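Metallo-carboxypeptidase (Pseudomonas aeruginosa, PDB 4A39) is a zinc-dependent peptidase of the M14 family that probably removes residues from the C-terminal ends of peptide or protein substrates. Local coordinates at residues N233-P246 and R250-K262. Sequence-based numbering, arbitrary orientation.
Sequences NAAGQDLNRAWLEP and RSPEVWFVQQEMK. With GEM ((2-guanidinoethylmercapto)succinic acid), chain D.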
loop_
_atom_site.group_PDB
_atom_site.type_symbol
_atom_site.label_atom_id
_atom_site.label_comp_id
_atom_site.label_asym_id
_atom_site.label_seq_id
_atom_site.Cartn_x
_atom_site.Cartn_y
_atom_site.Cartn_z
ATOM N N ASN A 233 -12.601 4.809 4.146
ATOM C CA ASN A 233 -12.952 5.615 2.987
ATOM C C ASN A 233 -13.733 6.809 3.528
ATOM O O ASN A 233 -13.857 6.959 4.748
ATOM C CB ASN A 233 -13.758 4.802 1.944
ATOM C CG ASN A 233 -15.206 4.520 2.355
ATOM O OD1 ASN A 233 -15.609 4.721 3.495
ATOM N ND2 ASN A 233 -15.990 4.022 1.398
ATOM N N ALA A 234 -14.244 7.656 2.642
ATOM C CA ALA A 234 -14.958 8.857 3.071
ATOM C C ALA A 234 -16.144 8.613 3.991
ATOM O O ALA A 234 -16.396 9.417 4.888
ATOM C CB ALA A 234 -15.406 9.667 1.850
ATOM N N ALA A 235 -16.866 7.515 3.781
ATOM C CA ALA A 235 -18.035 7.204 4.601
ATOM C C ALA A 235 -17.675 6.573 5.945
ATOM O O ALA A 235 -18.559 6.271 6.750
ATOM C CB ALA A 235 -18.991 6.283 3.830
ATOM N N GLY A 236 -16.383 6.376 6.188
ATOM C CA GLY A 236 -15.949 5.784 7.443
ATOM C C GLY A 236 -15.919 4.265 7.466
ATOM O O GLY A 236 -15.849 3.660 8.537
ATOM N N GLN A 237 -15.962 3.649 6.287
ATOM C CA GLN A 237 -15.941 2.193 6.174
ATOM C C GLN A 237 -14.542 1.644 5.899
ATOM O O GLN A 237 -13.805 2.199 5.087
ATOM C CB GLN A 237 -16.887 1.757 5.044
ATOM C CG GLN A 237 -16.873 0.265 4.717
ATOM C CD GLN A 237 -17.341 -0.589 5.876
ATOM O OE1 GLN A 237 -18.355 -0.289 6.508
ATOM N NE2 GLN A 237 -16.611 -1.665 6.157
ATOM N N ASP A 238 -14.172 0.576 6.604
ATOM C CA ASP A 238 -12.885 -0.088 6.385
ATOM C C ASP A 238 -13.171 -0.948 5.156
ATOM O O ASP A 238 -13.879 -1.950 5.252
ATOM C CB ASP A 238 -12.532 -0.996 7.571
ATOM C CG ASP A 238 -11.182 -1.694 7.406
ATOM O OD1 ASP A 238 -10.745 -1.904 6.255
ATOM O OD2 ASP A 238 -10.564 -2.047 8.432
ATOM N N LEU A 239 -12.635 -0.556 4.004
ATOM C CA LEU A 239 -12.894 -1.294 2.775
ATOM C C LEU A 239 -12.499 -2.763 2.834
ATOM O O LEU A 239 -13.136 -3.604 2.193
ATOM C CB LEU A 239 -12.208 -0.611 1.585
ATOM C CG LEU A 239 -12.761 0.764 1.191
ATOM C CD1 LEU A 239 -12.062 1.242 -0.075
ATOM C CD2 LEU A 239 -14.262 0.676 0.953
ATOM N N ASN A 240 -11.469 -3.097 3.606
ATOM C CA ASN A 240 -11.091 -4.496 3.656
ATOM C C ASN A 240 -11.880 -5.326 4.660
ATOM O O ASN A 240 -11.428 -6.384 5.103
ATOM C CB ASN A 240 -9.591 -4.668 3.881
ATOM C CG ASN A 240 -9.087 -5.966 3.292
ATOM O OD1 ASN A 240 -9.554 -6.390 2.232
ATOM N ND2 ASN A 240 -8.140 -6.602 3.961
ATOM N N ARG A 241 -13.061 -4.829 5.015
ATOM C CA ARG A 241 -13.977 -5.539 5.902
ATOM C C ARG A 241 -15.350 -5.467 5.230
ATOM O O ARG A 241 -16.366 -5.810 5.833
ATOM C CB ARG A 241 -14.051 -4.874 7.282
ATOM C CG ARG A 241 -12.770 -4.955 8.097
ATOM C CD ARG A 241 -12.443 -6.383 8.497
ATOM N NE ARG A 241 -11.240 -6.429 9.323
ATOM C CZ ARG A 241 -10.007 -6.258 8.855
ATOM N NH1 ARG A 241 -9.805 -6.041 7.561
ATOM N NH2 ARG A 241 -8.972 -6.276 9.686
ATOM N N ALA A 242 -15.368 -5.024 3.972
ATOM C CA ALA A 242 -16.621 -4.874 3.233
ATOM C C ALA A 242 -16.803 -5.848 2.079
ATOM O O ALA A 242 -17.704 -5.673 1.259
ATOM C CB ALA A 242 -16.739 -3.447 2.706
ATOM N N TRP A 243 -15.979 -6.887 2.012
ATOM C CA TRP A 243 -16.100 -7.815 0.899
ATOM C C TRP A 243 -17.205 -8.857 1.004
ATOM O O TRP A 243 -17.649 -9.398 -0.007
ATOM C CB TRP A 243 -14.747 -8.470 0.630
ATOM C CG TRP A 243 -13.773 -7.464 0.099
ATOM C CD1 TRP A 243 -13.192 -6.441 0.794
ATOM C CD2 TRP A 243 -13.338 -7.322 -1.260
ATOM N NE1 TRP A 243 -12.426 -5.669 -0.047
ATOM C CE2 TRP A 243 -12.497 -6.186 -1.313
ATOM C CE3 TRP A 243 -13.578 -8.042 -2.438
ATOM C CZ2 TRP A 243 -11.897 -5.752 -2.497
ATOM C CZ3 TRP A 243 -12.979 -7.610 -3.619
ATOM C CH2 TRP A 243 -12.149 -6.476 -3.638
ATOM N N LEU A 244 -17.666 -9.130 2.216
ATOM C CA LEU A 244 -18.735 -10.101 2.383
ATOM C C LEU A 244 -20.072 -9.429 2.081
ATOM O O LEU A 244 -20.989 -10.057 1.546
ATOM C CB LEU A 244 -18.729 -10.652 3.812
ATOM C CG LEU A 244 -19.639 -11.846 4.102
ATOM C CD1 LEU A 244 -19.306 -12.999 3.156
ATOM C CD2 LEU A 244 -19.457 -12.269 5.554
ATOM N N GLU A 245 -20.175 -8.145 2.411
ATOM C CA GLU A 245 -21.403 -7.387 2.188
ATOM C C GLU A 245 -21.121 -5.960 1.705
ATOM O O GLU A 245 -21.317 -4.989 2.445
ATOM C CB GLU A 245 -22.222 -7.345 3.481
ATOM C CG GLU A 245 -22.565 -8.720 4.031
ATOM C CD GLU A 245 -23.214 -8.665 5.399
ATOM O OE1 GLU A 245 -22.578 -8.149 6.342
ATOM O OE2 GLU A 245 -24.360 -9.145 5.536
ATOM N N PRO A 246 -20.663 -5.817 0.450
ATOM C CA PRO A 246 -20.357 -4.506 -0.126
ATOM C C PRO A 246 -21.605 -3.670 -0.384
ATOM O O PRO A 246 -22.713 -4.199 -0.484
ATOM C CB PRO A 246 -19.607 -4.860 -1.407
ATOM C CG PRO A 246 -20.247 -6.137 -1.817
ATOM C CD PRO A 246 -20.358 -6.892 -0.510
ATOM N N ARG A 250 -22.178 2.807 0.560
ATOM C CA ARG A 250 -21.142 2.941 1.584
ATOM C C ARG A 250 -19.737 2.498 1.163
ATOM O O ARG A 250 -18.746 3.079 1.609
ATOM C CB ARG A 250 -21.572 2.180 2.838
ATOM C CG ARG A 250 -20.648 2.361 4.028
ATOM C CD ARG A 250 -21.123 1.541 5.219
ATOM N NE ARG A 250 -20.254 1.716 6.382
ATOM C CZ ARG A 250 -20.136 2.849 7.071
ATOM N NH1 ARG A 250 -20.835 3.922 6.722
ATOM N NH2 ARG A 250 -19.308 2.915 8.108
ATOM N N SER A 251 -19.651 1.479 0.313
ATOM C CA SER A 251 -18.348 0.992 -0.140
ATOM C C SER A 251 -18.319 0.800 -1.651
ATOM O O SER A 251 -17.962 -0.271 -2.145
ATOM C CB SER A 251 -18.006 -0.324 0.568
ATOM O OG SER A 251 -19.106 -1.225 0.575
ATOM N N PRO A 252 -18.667 1.856 -2.407
ATOM C CA PRO A 252 -18.686 1.793 -3.872
ATOM C C PRO A 252 -17.383 1.316 -4.501
ATOM O O PRO A 252 -17.385 0.705 -5.571
ATOM C CB PRO A 252 -19.041 3.225 -4.274
ATOM C CG PRO A 252 -18.461 4.043 -3.148
ATOM C CD PRO A 252 -18.858 3.242 -1.941
ATOM N N GLU A 253 -16.271 1.605 -3.833
ATOM C CA GLU A 253 -14.964 1.202 -4.331
ATOM C C GLU A 253 -14.871 -0.322 -4.431
ATOM O O GLU A 253 -14.371 -0.863 -5.417
ATOM C CB GLU A 253 -13.869 1.735 -3.404
ATOM C CG GLU A 253 -13.833 3.259 -3.305
ATOM C CD GLU A 253 -14.698 3.834 -2.185
ATOM O OE1 GLU A 253 -15.466 3.084 -1.537
ATOM O OE2 GLU A 253 -14.604 5.056 -1.953
ATOM N N VAL A 254 -15.361 -1.009 -3.407
ATOM C CA VAL A 254 -15.330 -2.468 -3.382
ATOM C C VAL A 254 -16.451 -3.053 -4.242
ATOM O O VAL A 254 -16.261 -4.064 -4.922
ATOM C CB VAL A 254 -15.441 -2.985 -1.928
ATOM C CG1 VAL A 254 -15.672 -4.491 -1.912
ATOM C CG2 VAL A 254 -14.153 -2.649 -1.176
ATOM N N TRP A 255 -17.613 -2.410 -4.216
ATOM C CA TRP A 255 -18.756 -2.859 -5.009
ATOM C C TRP A 255 -18.366 -2.909 -6.487
ATOM O O TRP A 255 -18.721 -3.846 -7.213
ATOM C CB TRP A 255 -19.937 -1.901 -4.799
ATOM C CG TRP A 255 -21.151 -2.242 -5.605
ATOM C CD1 TRP A 255 -21.420 -1.863 -6.890
ATOM C CD2 TRP A 255 -22.249 -3.058 -5.188
ATOM N NE1 TRP A 255 -22.620 -2.395 -7.299
ATOM C CE2 TRP A 255 -23.151 -3.133 -6.274
ATOM C CE3 TRP A 255 -22.560 -3.734 -4.002
ATOM C CZ2 TRP A 255 -24.343 -3.860 -6.208
ATOM C CZ3 TRP A 255 -23.748 -4.458 -3.936
ATOM C CH2 TRP A 255 -24.624 -4.515 -5.033
ATOM N N PHE A 256 -17.629 -1.892 -6.918
ATOM C CA PHE A 256 -17.155 -1.779 -8.293
ATOM C C PHE A 256 -16.278 -2.961 -8.685
ATOM O O PHE A 256 -16.534 -3.634 -9.683
ATOM C CB PHE A 256 -16.360 -0.476 -8.456
ATOM C CG PHE A 256 -15.516 -0.423 -9.704
ATOM C CD1 PHE A 256 -16.098 -0.510 -10.965
ATOM C CD2 PHE A 256 -14.136 -0.267 -9.614
ATOM C CE1 PHE A 256 -15.314 -0.443 -12.122
ATOM C CE2 PHE A 256 -13.348 -0.199 -10.760
ATOM C CZ PHE A 256 -13.940 -0.286 -12.017
ATOM N N VAL A 257 -15.240 -3.214 -7.898
ATOM C CA VAL A 257 -14.327 -4.308 -8.207
ATOM C C VAL A 257 -15.013 -5.665 -8.241
ATOM O O VAL A 257 -14.755 -6.463 -9.143
ATOM C CB VAL A 257 -13.146 -4.345 -7.215
ATOM C CG1 VAL A 257 -12.227 -5.520 -7.533
ATOM C CG2 VAL A 257 -12.371 -3.037 -7.304
ATOM N N GLN A 258 -15.888 -5.932 -7.276
ATOM C CA GLN A 258 -16.588 -7.213 -7.253
ATOM C C GLN A 258 -17.454 -7.424 -8.494
ATOM O O GLN A 258 -17.575 -8.545 -8.983
ATOM C CB GLN A 258 -17.435 -7.347 -5.983
ATOM C CG GLN A 258 -16.604 -7.697 -4.748
ATOM C CD GLN A 258 -17.444 -8.122 -3.556
ATOM O OE1 GLN A 258 -18.522 -8.701 -3.713
ATOM N NE2 GLN A 258 -16.940 -7.860 -2.352
ATOM N N GLN A 259 -18.051 -6.355 -9.010
ATOM C CA GLN A 259 -18.883 -6.485 -10.204
ATOM C C GLN A 259 -18.029 -6.851 -11.413
ATOM O O GLN A 259 -18.423 -7.676 -12.244
ATOM C CB GLN A 259 -19.638 -5.180 -10.476
ATOM C CG GLN A 259 -20.731 -4.878 -9.461
ATOM C CD GLN A 259 -21.847 -5.915 -9.472
ATOM O OE1 GLN A 259 -22.755 -5.873 -8.644
ATOM N NE2 GLN A 259 -21.784 -6.848 -10.418
ATOM N N GLU A 260 -16.856 -6.232 -11.511
ATOM C CA GLU A 260 -15.949 -6.494 -12.620
ATOM C C GLU A 260 -15.370 -7.901 -12.511
ATOM O O GLU A 260 -15.164 -8.577 -13.522
ATOM C CB GLU A 260 -14.819 -5.458 -12.642
ATOM C CG GLU A 260 -15.280 -4.039 -12.965
ATOM C CD GLU A 260 -15.983 -3.937 -14.309
ATOM O OE1 GLU A 260 -15.487 -4.535 -15.287
ATOM O OE2 GLU A 260 -17.025 -3.253 -14.391
ATOM N N MET A 261 -15.107 -8.347 -11.287
ATOM C CA MET A 261 -14.562 -9.687 -11.092
ATOM C C MET A 261 -15.587 -10.729 -11.510
ATOM O O MET A 261 -15.257 -11.709 -12.173
ATOM C CB MET A 261 -14.176 -9.920 -9.629
ATOM C CG MET A 261 -13.002 -9.091 -9.137
ATOM S SD MET A 261 -12.560 -9.521 -7.434
ATOM C CE MET A 261 -10.818 -9.060 -7.410
ATOM N N LYS A 262 -16.838 -10.518 -11.132
ATOM C CA LYS A 262 -17.893 -11.464 -11.471
ATOM C C LYS A 262 -18.033 -11.650 -12.974
ATOM O O LYS A 262 -18.311 -12.755 -13.456
ATOM C CB LYS A 262 -19.225 -10.995 -10.880
ATOM C CG LYS A 262 -19.316 -11.111 -9.366
ATOM C CD LYS A 262 -20.611 -10.521 -8.816
ATOM C CE LYS A 262 -20.676 -10.658 -7.303
ATOM N NZ LYS A 262 -21.835 -9.925 -6.725
HETATM C C8 GEM D . -4.988 -6.678 6.978
HETATM S S7 GEM D . -4.874 -7.097 5.201
HETATM C C6 GEM D . -4.811 -8.924 5.292
HETATM C C5 GEM D . -4.178 -9.478 6.571
HETATM N N3 GEM D . -5.068 -9.264 7.721
HETATM C C1 GEM D . -5.595 -10.315 8.345
HETATM N N4 GEM D . -5.320 -11.542 7.912
HETATM N N2 GEM D . -6.401 -10.147 9.389
HETATM C C9 GEM D . -6.251 -5.871 7.286
HETATM O O14 GEM D . -7.071 -5.698 6.356
HETATM O O15 GEM D . -6.371 -5.442 8.452
HETATM C C10 GEM D . -3.739 -5.925 7.443
HETATM C C11 GEM D . -3.567 -4.594 6.707
HETATM O O12 GEM D . -2.459 -4.372 6.170
HETATM O O13 GEM D . -4.544 -3.817 6.711
HETATM O O HOH W 1 -14.787 7.046 -0.140
#
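Val254 lays its CG1 methyl over one face of the Trp243 indole, 3.7 Å from the centroid of the five-membered ring and 14° off its normal, a CH-pi contact at the heart of the interface. CG1 stands anti to the backbone N (chi1 169°), which leaves CG2 to pack against Leu239 CB. Gln258 reaches past the indole with an extended chain, its amide 28° from the ring plane, and NE2 donates to Trp243 O at 2.9 Å. Val257 CG1 and Met261 SD meet the ring at its edge.

Asn233 ties the approach to the helix and its first turn to the loop: ND2 uses both protons in its amide plane, for Arg250 O at 2.9 Å and for Glu253 OE1 at 3.1 Å, met on the syn side but out of the carboxylate plane. OD1 meanwhile accepts from Gln237 N, which fixes the amide's rotation.

The looser, solvent side belongs to Arg250. Its chain, extended from CG to NE, lies across that of Gln237, and NE donates to an in-plane lone pair of Gln237 OE1, 2.8 Å away.

The loop thus packed presents Asn240 and Arg241 to one carboxylate of the bound inhibitor: Asn240 ND2 donates to GEM O14 at 2.8 Å, and Arg241 NH1 and NH2 grip O14 and O15. Gln179 accepts from Trp243 NE1, while the indole also touches helix 332-340 and strand 171-177; on the helix, Glu253 and Phe256 rest against strand 157-163.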